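Local coordinates for protein sulfate adenylyltransferase (Allochromatium vinosum, PDB 4DNX) that catalyses the transfer of the adenylyl group of ATP to sulfate, giving adenosine 5'-phosphosulfate and diphosphate, at residues R184-I187 with Q188-W192; A207-E210 with L211-A215; L270-G273 with P274-V278. One frame throughout, in Å; residues are numbered along the deposited sequence.

Contact 1: R184-I187 with Q188-W192; sequences RHEI and QERGW
A Schellman motif closes the C-terminal end of helix 180-190, where Ile187 meets Gly191 and Trp192 and Glu186 meets Arg190. Gly191 has left the helix with positive phi (86°), a conformation that favours glycine. Ile187 O takes two weak bonds at this end, from Gly191 N at 3.3 Å and from Trp192 N at 3.4 Å, while Gly191 N also reaches Gln188 O. Apolar contact seals the turn: Ile187 CG2 lies 4.1 Å from Trp192 CB. One turn back the helix is regular, as in the bond from Arg190 N to Glu186 O (3.0 Å).

On another side of the helix Glu186, in the conformer described here, and Arg190 run alongside each other, pointing the same way. Glu186 sends CG anti to its backbone nitrogen (chi1 176°) and continues extended, which carries OE1 to the edge of the guanidinium, in its plane. There it accepts from Arg190 NE at 3.1 Å through the lone pair facing away from OE2. The NH2 branch completes a salt bridge to the same oxygen, though its exact place is less sure. CD of Arg190 rests over one face of the Trp192 ring, offset toward the rim.

Glu189, likewise in one of two conformers, and Arg190 form reciprocal salt bridges with Arg190 and Glu189 of the second subunit, placing this helix end in the dimer interface. Arg190 NH1 and Trp192 NE1 also bond to Asn258, and Met261 on strand 260-266 packs against Glu186, Ile187, Arg190 and Trp192.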
ATOM      1  N   ARG A 184      -5.856   5.410  -8.820  1.00 10.84           N
ATOM      2  CA  ARG A 184      -5.904   6.526  -9.801  1.00 13.27           C
ATOM      3  C   ARG A 184      -4.499   7.122 -10.080  1.00 15.74           C
ATOM      4  O   ARG A 184      -4.145   7.362 -11.248  1.00 16.54           O
ATOM      5  CB  ARG A 184      -6.936   7.608  -9.297  1.00 14.55           C
ATOM      6  CG  ARG A 184      -7.314   8.793 -10.195  1.00 19.87           C
ATOM      7  CD  ARG A 184      -8.576   9.459  -9.547  1.00 18.34           C
ATOM      8  NE  ARG A 184      -9.864   8.872 -10.011  1.00 16.43           N
ATOM      9  CZ  ARG A 184     -10.485   9.273 -11.122  1.00 16.65           C
ATOM     10  NH1 ARG A 184      -9.934  10.220 -11.922  1.00 18.47           N
ATOM     11  NH2 ARG A 184     -11.618   8.701 -11.507  1.00 16.99           N
ATOM     12  N   HIS A 185      -3.684   7.325  -9.037  1.00 15.55           N
ATOM     13  CA  HIS A 185      -2.319   7.866  -9.217  1.00 17.03           C
ATOM     14  C   HIS A 185      -1.479   6.935 -10.077  1.00 16.29           C
ATOM     15  O   HIS A 185      -0.803   7.409 -11.001  1.00 17.07           O
ATOM     16  CB  HIS A 185      -1.634   8.008  -7.855  1.00 20.22           C
ATOM     17  CG  HIS A 185      -2.126   9.167  -7.048  1.00 22.26           C
ATOM     18  ND1 HIS A 185      -2.142   9.155  -5.662  1.00 27.70           N
ATOM     19  CD2 HIS A 185      -2.658  10.351  -7.416  1.00 27.07           C
ATOM     20  CE1 HIS A 185      -2.634  10.298  -5.223  1.00 25.02           C
ATOM     21  NE2 HIS A 185      -2.937  11.048  -6.260  1.00 27.05           N
ATOM     22  N   GLU A 186      -1.523   5.638  -9.744  1.00 15.77           N
ATOM     23  CA  GLU A 186      -0.746   4.625 -10.471  0.70 16.99           C
ATOM     24  C   GLU A 186      -1.175   4.457 -11.935  1.00 16.61           C
ATOM     25  O   GLU A 186      -0.309   4.330 -12.807  1.00 16.50           O
ATOM     26  CB  GLU A 186      -0.772   3.288  -9.749  0.70 18.39           C
ATOM     27  CG  GLU A 186      -0.072   2.156 -10.495  0.70 23.83           C
ATOM     28  CD  GLU A 186       0.400   1.029  -9.583  0.70 27.70           C
ATOM     29  OE1 GLU A 186       1.156   0.176 -10.097  0.70 22.02           O
ATOM     30  OE2 GLU A 186       0.025   0.998  -8.365  0.70 27.84           O
ATOM     31  N   ILE A 187      -2.484   4.459 -12.210  1.00 15.21           N
ATOM     32  CA  ILE A 187      -2.962   4.439 -13.626  1.00 15.13           C
ATOM     33  C   ILE A 187      -2.369   5.633 -14.364  1.00 18.64           C
ATOM     34  O   ILE A 187      -1.884   5.530 -15.517  1.00 18.61           O
ATOM     35  CB  ILE A 187      -4.507   4.470 -13.706  1.00 14.49           C
ATOM     36  CG1 ILE A 187      -5.058   3.103 -13.274  1.00 12.29           C
ATOM     37  CG2 ILE A 187      -4.965   4.849 -15.129  1.00 16.24           C
ATOM     38  CD1 ILE A 187      -6.584   3.076 -13.021  1.00 11.62           C
ATOM     39  N   GLN A 188      -2.360   6.772 -13.681  1.00 20.08           N
ATOM     40  CA  GLN A 188      -1.956   8.021 -14.296  1.00 24.94           C
ATOM     41  C   GLN A 188      -0.535   7.942 -14.724  1.00 25.36           C
ATOM     42  O   GLN A 188      -0.171   8.266 -15.884  1.00 27.52           O
ATOM     43  CB  GLN A 188      -2.083   9.144 -13.278  1.00 28.53           C
ATOM     44  CG  GLN A 188      -3.324   9.874 -13.436  1.00 35.68           C
ATOM     45  CD  GLN A 188      -3.116  11.138 -14.206  1.00 40.62           C
ATOM     46  OE1 GLN A 188      -2.289  11.191 -15.128  1.00 40.68           O
ATOM     47  NE2 GLN A 188      -3.857  12.178 -13.833  1.00 38.76           N
ATOM     48  N   GLU A 189       0.296   7.492 -13.811  1.00 24.39           N
ATOM     49  CA  GLU A 189       1.689   7.561 -14.090  0.70 26.07           C
ATOM     50  C   GLU A 189       2.118   6.497 -15.094  1.00 25.73           C
ATOM     51  O   GLU A 189       2.981   6.779 -15.942  1.00 26.46           O
ATOM     52  CB  GLU A 189       2.514   7.517 -12.808  0.70 25.58           C
ATOM     53  CG  GLU A 189       3.922   8.089 -13.013  0.70 22.63           C
ATOM     54  CD  GLU A 189       4.765   7.135 -13.834  0.70 20.11           C
ATOM     55  OE1 GLU A 189       4.501   5.910 -13.656  0.70 21.22           O
ATOM     56  OE2 GLU A 189       5.615   7.552 -14.664  0.70 18.02           O
ATOM     57  N   ARG A 190       1.471   5.322 -15.041  1.00 19.42           N
ATOM     58  CA  ARG A 190       1.821   4.209 -15.947  1.00 19.05           C
ATOM     59  C   ARG A 190       1.440   4.561 -17.391  1.00 17.98           C
ATOM     60  O   ARG A 190       1.818   3.864 -18.355  1.00 17.49           O
ATOM     61  CB  ARG A 190       1.122   2.931 -15.484  1.00 19.03           C
ATOM     62  CG  ARG A 190       1.745   2.223 -14.259  1.00 23.89           C
ATOM     63  CD  ARG A 190       1.121   0.885 -14.300  1.00 25.59           C
ATOM     64  NE  ARG A 190       1.262   0.022 -13.154  1.00 32.35           N
ATOM     65  CZ  ARG A 190       1.390  -1.279 -13.283  1.00 26.22           C
ATOM     66  NH1 ARG A 190       1.480  -1.841 -14.516  1.00 21.75           N
ATOM     67  NH2 ARG A 190       1.522  -2.014 -12.205  1.00 30.76           N
ATOM     68  N   GLY A 191       0.695   5.644 -17.551  1.00 17.45           N
ATOM     69  CA  GLY A 191       0.321   6.169 -18.887  1.00 17.30           C
ATOM     70  C   GLY A 191      -0.917   5.583 -19.550  1.00 16.92           C
ATOM     71  O   GLY A 191      -1.181   5.837 -20.741  1.00 17.76           O
ATOM     72  N   TRP A 192      -1.664   4.763 -18.804  1.00 16.64           N
ATOM     73  CA  TRP A 192      -2.840   4.081 -19.360  1.00 16.51           C
ATOM     74  C   TRP A 192      -3.989   5.066 -19.602  1.00 17.44           C
ATOM     75  O   TRP A 192      -4.321   5.861 -18.683  1.00 17.64           O
ATOM     76  CB  TRP A 192      -3.320   2.999 -18.392  1.00 15.44           C
ATOM     77  CG  TRP A 192      -2.357   1.861 -18.199  1.00 14.61           C
ATOM     78  CD1 TRP A 192      -1.158   1.624 -18.862  1.00 15.03           C
ATOM     79  CD2 TRP A 192      -2.539   0.784 -17.291  1.00 14.15           C
ATOM     80  NE1 TRP A 192      -0.585   0.458 -18.378  1.00 13.91           N
ATOM     81  CE2 TRP A 192      -1.423  -0.091 -17.437  1.00 13.72           C
ATOM     82  CE3 TRP A 192      -3.546   0.467 -16.345  1.00 13.24           C
ATOM     83  CZ2 TRP A 192      -1.285  -1.275 -16.670  1.00 12.99           C
ATOM     84  CZ3 TRP A 192      -3.402  -0.733 -15.580  1.00 12.73           C
ATOM     85  CH2 TRP A 192      -2.296  -1.570 -15.756  1.00 13.02           C
TER

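Contact 2: A207-E210 with L211-A215; sequences AHEE and LCKMA
Lys213 reaches back along helix 206-219 to Glu209 and Glu210, one turn earlier. Its CB sits 3.7 Å from Glu210 O and almost as near Glu209 O. CG, anti to the carbonyl carbon (chi1 -70°), lies over Glu209 O at 3.5 Å, the same oxygen that accepts the backbone bond from Lys213 N. From there the chain is fully extended. CD passes Glu210 OE2 at 3.9 Å and lies equally far from the Glu209 carbonyl oxygen, and CE comes 3.7 Å from Glu209 OE2. At the tip, NZ donates to Glu209 OE2 at 2.8 Å, an i to i+4 salt bridge along one face of the helix that uses the lone pair turned away from OE1.

Glu209 is laid out to match: extended beyond CG, it runs side by side with the lysine, both pointing the same way. Glu210 instead bends at chi2 (-62°), and its OE1 remains 4.1 Å from Lys213 NZ. A water spans that distance, donating to OE1 and accepting from NZ, so one acid grips the ammonium directly and the other through solvent. Glu210 has another neighbour in Met214, whose chain bends at chi3 and brings CE back over the Glu210 carbonyl.

Both charged ends have further partners. Glu209 OE2 also pairs with Arg380, and Lys213 NZ bonds to Tyr254 O at the end of helix 240-254 and makes a cation-pi contact with Phe255. Helix 206-219 is the crossover of the beta-alpha-beta unit that joins strands 195-200 and 223-230. Cys212 and Ala215 turn inward onto Phe198 and Val196 of strand 195-200, while Ala207 and Met214 touch Thr333 of strand 333-336.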
ATOM      1  N   ALA A 207      -9.312 -19.359 -18.330  1.00 19.74           N
ATOM      2  CA  ALA A 207     -10.601 -18.792 -18.766  1.00 20.58           C
ATOM      3  C   ALA A 207     -10.721 -17.326 -18.357  1.00 19.41           C
ATOM      4  O   ALA A 207     -11.163 -16.484 -19.152  1.00 19.55           O
ATOM      5  CB  ALA A 207     -11.758 -19.607 -18.190  1.00 22.02           C
ATOM      6  N   HIS A 208     -10.339 -17.038 -17.115  1.00 17.94           N
ATOM      7  CA  HIS A 208     -10.467 -15.668 -16.584  1.00 18.05           C
ATOM      8  C   HIS A 208      -9.384 -14.797 -17.132  1.00 17.77           C
ATOM      9  O   HIS A 208      -9.623 -13.620 -17.413  1.00 15.25           O
ATOM     10  CB  HIS A 208     -10.470 -15.673 -15.052  1.00 20.71           C
ATOM     11  CG  HIS A 208     -11.789 -16.102 -14.486  1.00 27.53           C
ATOM     12  ND1 HIS A 208     -11.935 -16.595 -13.210  1.00 36.42           N
ATOM     13  CD2 HIS A 208     -13.027 -16.122 -15.042  1.00 32.92           C
ATOM     14  CE1 HIS A 208     -13.203 -16.918 -13.005  1.00 38.06           C
ATOM     15  NE2 HIS A 208     -13.888 -16.637 -14.101  1.00 36.06           N
ATOM     16  N   GLU A 209      -8.206 -15.391 -17.348  1.00 18.26           N
ATOM     17  CA  GLU A 209      -7.074 -14.670 -17.939  1.00 16.60           C
ATOM     18  C   GLU A 209      -7.456 -14.198 -19.346  1.00 17.69           C
ATOM     19  O   GLU A 209      -7.258 -13.015 -19.718  1.00 16.64           O
ATOM     20  CB  GLU A 209      -5.873 -15.620 -18.016  1.00 17.27           C
ATOM     21  CG  GLU A 209      -4.711 -15.094 -18.826  1.00 17.65           C
ATOM     22  CD  GLU A 209      -3.657 -16.157 -19.151  1.00 20.73           C
ATOM     23  OE1 GLU A 209      -3.482 -17.183 -18.401  1.00 19.95           O
ATOM     24  OE2 GLU A 209      -2.994 -15.963 -20.187  1.00 21.57           O
ATOM     25  N   GLU A 210      -8.007 -15.128 -20.120  1.00 17.08           N
ATOM     26  CA  GLU A 210      -8.390 -14.829 -21.493  1.00 19.56           C
ATOM     27  C   GLU A 210      -9.591 -13.884 -21.563  1.00 17.94           C
ATOM     28  O   GLU A 210      -9.703 -13.105 -22.495  1.00 18.23           O
ATOM     29  CB  GLU A 210      -8.644 -16.135 -22.269  1.00 22.23           C
ATOM     30  CG  GLU A 210      -7.379 -17.036 -22.395  1.00 29.28           C
ATOM     31  CD  GLU A 210      -6.235 -16.389 -23.170  1.00 35.62           C
ATOM     32  OE1 GLU A 210      -5.076 -16.809 -22.925  1.00 44.71           O
ATOM     33  OE2 GLU A 210      -6.486 -15.487 -24.019  1.00 35.41           O
ATOM     34  N   LEU A 211     -10.487 -13.928 -20.569  1.00 17.20           N
ATOM     35  CA  LEU A 211     -11.593 -12.996 -20.531  1.00 18.23           C
ATOM     36  C   LEU A 211     -11.084 -11.574 -20.383  1.00 16.39           C
ATOM     37  O   LEU A 211     -11.567 -10.686 -21.088  1.00 17.63           O
ATOM     38  CB  LEU A 211     -12.501 -13.291 -19.350  1.00 21.03           C
ATOM     39  CG  LEU A 211     -13.770 -12.463 -19.287  1.00 23.28           C
ATOM     40  CD1 LEU A 211     -14.606 -12.713 -20.550  1.00 28.34           C
ATOM     41  CD2 LEU A 211     -14.508 -12.905 -18.045  1.00 26.52           C
ATOM     42  N   CYS A 212     -10.096 -11.382 -19.502  1.00 14.99           N
ATOM     43  CA  CYS A 212      -9.459 -10.047 -19.348  1.00 14.24           C
ATOM     44  C   CYS A 212      -8.836  -9.603 -20.667  1.00 15.47           C
ATOM     45  O   CYS A 212      -9.022  -8.448 -21.083  1.00 15.05           O
ATOM     46  CB  CYS A 212      -8.403 -10.061 -18.245  1.00 14.72           C
ATOM     47  SG  CYS A 212      -9.142 -10.129 -16.605  1.00 16.64           S
ATOM     48  N   LYS A 213      -8.146 -10.521 -21.346  1.00 14.88           N
ATOM     49  CA  LYS A 213      -7.488 -10.192 -22.637  1.00 15.45           C
ATOM     50  C   LYS A 213      -8.481  -9.867 -23.740  1.00 16.22           C
ATOM     51  O   LYS A 213      -8.250  -8.905 -24.513  1.00 16.15           O
ATOM     52  CB  LYS A 213      -6.539 -11.337 -23.048  1.00 15.92           C
ATOM     53  CG  LYS A 213      -5.333 -11.390 -22.124  1.00 16.42           C
ATOM     54  CD  LYS A 213      -4.431 -12.594 -22.440  1.00 18.41           C
ATOM     55  CE  LYS A 213      -3.142 -12.545 -21.680  1.00 18.22           C
ATOM     56  NZ  LYS A 213      -2.429 -13.856 -22.005  1.00 21.55           N
ATOM     57  N   MET A 214      -9.574 -10.647 -23.820  1.00 16.30           N
ATOM     58  CA  MET A 214     -10.698 -10.343 -24.763  1.00 18.22           C
ATOM     59  C   MET A 214     -11.277  -8.957 -24.534  1.00 17.33           C
ATOM     60  O   MET A 214     -11.510  -8.203 -25.494  1.00 18.52           O
ATOM     61  CB  MET A 214     -11.840 -11.371 -24.609  1.00 20.48           C
ATOM     62  CG  MET A 214     -11.527 -12.676 -25.252  1.00 24.90           C
ATOM     63  SD  MET A 214     -12.961 -13.778 -24.941  1.00 32.23           S
ATOM     64  CE  MET A 214     -12.192 -15.046 -23.946  1.00 30.19           C
ATOM     65  N   ALA A 215     -11.512  -8.627 -23.266  1.00 15.95           N
ATOM     66  CA  ALA A 215     -12.051  -7.308 -22.918  1.00 16.00           C
ATOM     67  C   ALA A 215     -11.057  -6.209 -23.334  1.00 16.54           C
ATOM     68  O   ALA A 215     -11.456  -5.208 -23.988  1.00 17.07           O
ATOM     69  CB  ALA A 215     -12.405  -7.202 -21.438  1.00 15.63           C
TER
HETATM   70  O   HOH W   1      -3.028 -15.323 -24.121  1.00 39.79           O

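Contact 3: L270-G273 with P274-V278; sequences LYAG and PREAV
Glu276 reaches back from the first turn of helix 274-287 to the loop at Leu270 and Ala272, and two side-chain-to-backbone hydrogen bonds tie them together. Its carboxylate bridges two amides of the loop: OE2 accepts from Leu270 N at 2.9 Å, nearly straight at 174°, and OE1 from Ala272 N at 3.1 Å. OE2 is met on the syn side and OE1 on the anti side, each donor standing 33° out of the carboxylate plane. An extended chain, with CG anti to the backbone N (chi1 -173°), makes this reach possible. Two bonds from different residues hold the buried carboxylate against rotation, and Tyr271 N lies close to OE1 without suitable geometry for a third. Leu270 CB and CG lie alongside the charged group.

Backbone bonds start the helix. Gly273 O accepts from Ala277 N at 2.9 Å, and Ala272 O takes a weak bond from Arg275 N.

Apolar contact is slight: Ala272 CB meets Glu276 CB at 4.0 Å. The Arg275 chain bends at chi2 and chi3, its guanidinium held by Ala68 O and Pro80 O, and Pro274 packs on Ile313 of helix 309-316.

Gly273 at the N-cap, with positive phi, and Pro274 as first helical residue, lacking an amide hydrogen at no helical cost, mark a helix start. Glu276 ties its first turn to the loop arriving from strand 260-266, a strand-loop-helix junction of the Rossmann-like fold.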
ATOM      1  N   LEU A 270     -22.602  -7.826  -0.609  1.00 14.43           N
ATOM      2  CA  LEU A 270     -24.050  -7.728  -0.375  1.00 14.75           C
ATOM      3  C   LEU A 270     -24.870  -8.894  -0.939  1.00 15.45           C
ATOM      4  O   LEU A 270     -26.041  -9.102  -0.569  1.00 15.77           O
ATOM      5  CB  LEU A 270     -24.600  -6.411  -0.950  1.00 16.12           C
ATOM      6  CG  LEU A 270     -23.968  -5.108  -0.455  1.00 16.42           C
ATOM      7  CD1 LEU A 270     -24.466  -3.944  -1.267  1.00 17.94           C
ATOM      8  CD2 LEU A 270     -24.337  -4.875   1.031  1.00 16.16           C
ATOM      9  N   TYR A 271     -24.267  -9.642  -1.857  1.00 15.13           N
ATOM     10  CA  TYR A 271     -24.980 -10.677  -2.599  1.00 17.69           C
ATOM     11  C   TYR A 271     -26.240 -10.133  -3.295  1.00 16.98           C
ATOM     12  O   TYR A 271     -27.223 -10.848  -3.409  1.00 18.69           O
ATOM     13  CB  TYR A 271     -25.362 -11.864  -1.692  1.00 21.36           C
ATOM     14  CG  TYR A 271     -24.196 -12.527  -0.968  1.00 24.60           C
ATOM     15  CD1 TYR A 271     -23.472 -13.562  -1.564  1.00 27.61           C
ATOM     16  CD2 TYR A 271     -23.854 -12.140   0.328  1.00 26.17           C
ATOM     17  CE1 TYR A 271     -22.399 -14.183  -0.877  1.00 30.64           C
ATOM     18  CE2 TYR A 271     -22.793 -12.733   1.006  1.00 29.01           C
ATOM     19  CZ  TYR A 271     -22.073 -13.745   0.405  1.00 32.06           C
ATOM     20  OH  TYR A 271     -21.039 -14.321   1.113  1.00 37.96           O
ATOM     21  N   ALA A 272     -26.186  -8.895  -3.786  1.00 16.23           N
ATOM     22  CA  ALA A 272     -27.379  -8.189  -4.291  1.00 16.75           C
ATOM     23  C   ALA A 272     -27.460  -8.121  -5.812  1.00 17.45           C
ATOM     24  O   ALA A 272     -28.283  -7.383  -6.391  1.00 18.53           O
ATOM     25  CB  ALA A 272     -27.459  -6.777  -3.647  1.00 16.05           C
ATOM     26  N   GLY A 273     -26.624  -8.917  -6.477  1.00 16.70           N
ATOM     27  CA  GLY A 273     -26.760  -9.108  -7.940  1.00 16.89           C
ATOM     28  C   GLY A 273     -26.743  -7.789  -8.689  1.00 16.47           C
ATOM     29  O   GLY A 273     -25.799  -6.991  -8.498  1.00 15.63           O
ATOM     30  N   PRO A 274     -27.759  -7.551  -9.522  1.00 18.50           N
ATOM     31  CA  PRO A 274     -27.786  -6.349 -10.365  1.00 19.39           C
ATOM     32  C   PRO A 274     -27.601  -5.054  -9.573  1.00 18.29           C
ATOM     33  O   PRO A 274     -26.852  -4.159 -10.003  1.00 17.23           O
ATOM     34  CB  PRO A 274     -29.150  -6.388 -11.028  1.00 21.41           C
ATOM     35  CG  PRO A 274     -29.608  -7.832 -10.957  1.00 22.49           C
ATOM     36  CD  PRO A 274     -28.873  -8.483  -9.820  1.00 20.57           C
ATOM     37  N   ARG A 275     -28.265  -4.907  -8.424  1.00 17.28           N
ATOM     38  CA  ARG A 275     -27.976  -3.685  -7.647  1.00 17.68           C
ATOM     39  C   ARG A 275     -26.501  -3.518  -7.185  1.00 16.36           C
ATOM     40  O   ARG A 275     -25.968  -2.391  -7.165  1.00 15.63           O
ATOM     41  CB  ARG A 275     -28.906  -3.534  -6.461  1.00 18.11           C
ATOM     42  CG  ARG A 275     -28.717  -2.176  -5.734  1.00 21.24           C
ATOM     43  CD  ARG A 275     -29.186  -0.941  -6.604  1.00 23.36           C
ATOM     44  NE  ARG A 275     -30.622  -0.934  -6.745  1.00 21.79           N
ATOM     45  CZ  ARG A 275     -31.448  -0.202  -5.984  1.00 21.17           C
ATOM     46  NH1 ARG A 275     -30.972   0.657  -5.097  1.00 18.80           N
ATOM     47  NH2 ARG A 275     -32.742  -0.311  -6.141  1.00 22.40           N
ATOM     48  N   GLU A 276     -25.847  -4.622  -6.826  1.00 16.09           N
ATOM     49  CA  GLU A 276     -24.478  -4.570  -6.382  1.00 14.81           C
ATOM     50  C   GLU A 276     -23.553  -4.297  -7.572  1.00 14.50           C
ATOM     51  O   GLU A 276     -22.527  -3.640  -7.408  1.00 14.93           O
ATOM     52  CB  GLU A 276     -24.092  -5.862  -5.661  1.00 15.90           C
ATOM     53  CG  GLU A 276     -22.733  -5.804  -5.022  1.00 15.94           C
ATOM     54  CD  GLU A 276     -22.537  -6.872  -3.969  1.00 16.36           C
ATOM     55  OE1 GLU A 276     -23.278  -7.873  -4.057  1.00 17.08           O
ATOM     56  OE2 GLU A 276     -21.652  -6.695  -3.088  1.00 18.00           O
ATOM     57  N   ALA A 277     -23.955  -4.768  -8.770  1.00 14.14           N
ATOM     58  CA  ALA A 277     -23.172  -4.513  -9.983  1.00 13.99           C
ATOM     59  C   ALA A 277     -23.087  -3.000 -10.248  1.00 13.64           C
ATOM     60  O   ALA A 277     -22.039  -2.504 -10.687  1.00 13.54           O
ATOM     61  CB  ALA A 277     -23.765  -5.269 -11.206  1.00 14.19           C
ATOM     62  N   VAL A 278     -24.169  -2.260  -9.975  1.00 14.22           N
ATOM     63  CA  VAL A 278     -24.120  -0.806 -10.136  1.00 13.62           C
ATOM     64  C   VAL A 278     -23.141  -0.168  -9.126  1.00 13.44           C
ATOM     65  O   VAL A 278     -22.381   0.780  -9.476  1.00 13.98           O
ATOM     66  CB  VAL A 278     -25.531  -0.171 -10.016  1.00 14.11           C
ATOM     67  CG1 VAL A 278     -25.439   1.338 -10.205  1.00 14.21           C
ATOM     68  CG2 VAL A 278     -26.452  -0.819 -11.094  1.00 15.03           C
TER

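Overall arrangement
From the N terminus, the three contacts come in series along the chain, each a local closure between adjoining segments; none nests in or crosses another. Contact 1 ends helix 180-190 just before strand 195-200. Contact 2 lies on the helix following that strand, within the crossover to strand 223-230. Contact 3 comes after strand 260-266, at the turn into helix 274-287, which leads to strand 291-294. All therefore belong to the Rossmann-like part built on the five-stranded parallel sheet. Centres of contacts 1 and 3 are about 28 Å apart, and contact 2 is about 22 Å from either; only contact 1 reaches the second subunit.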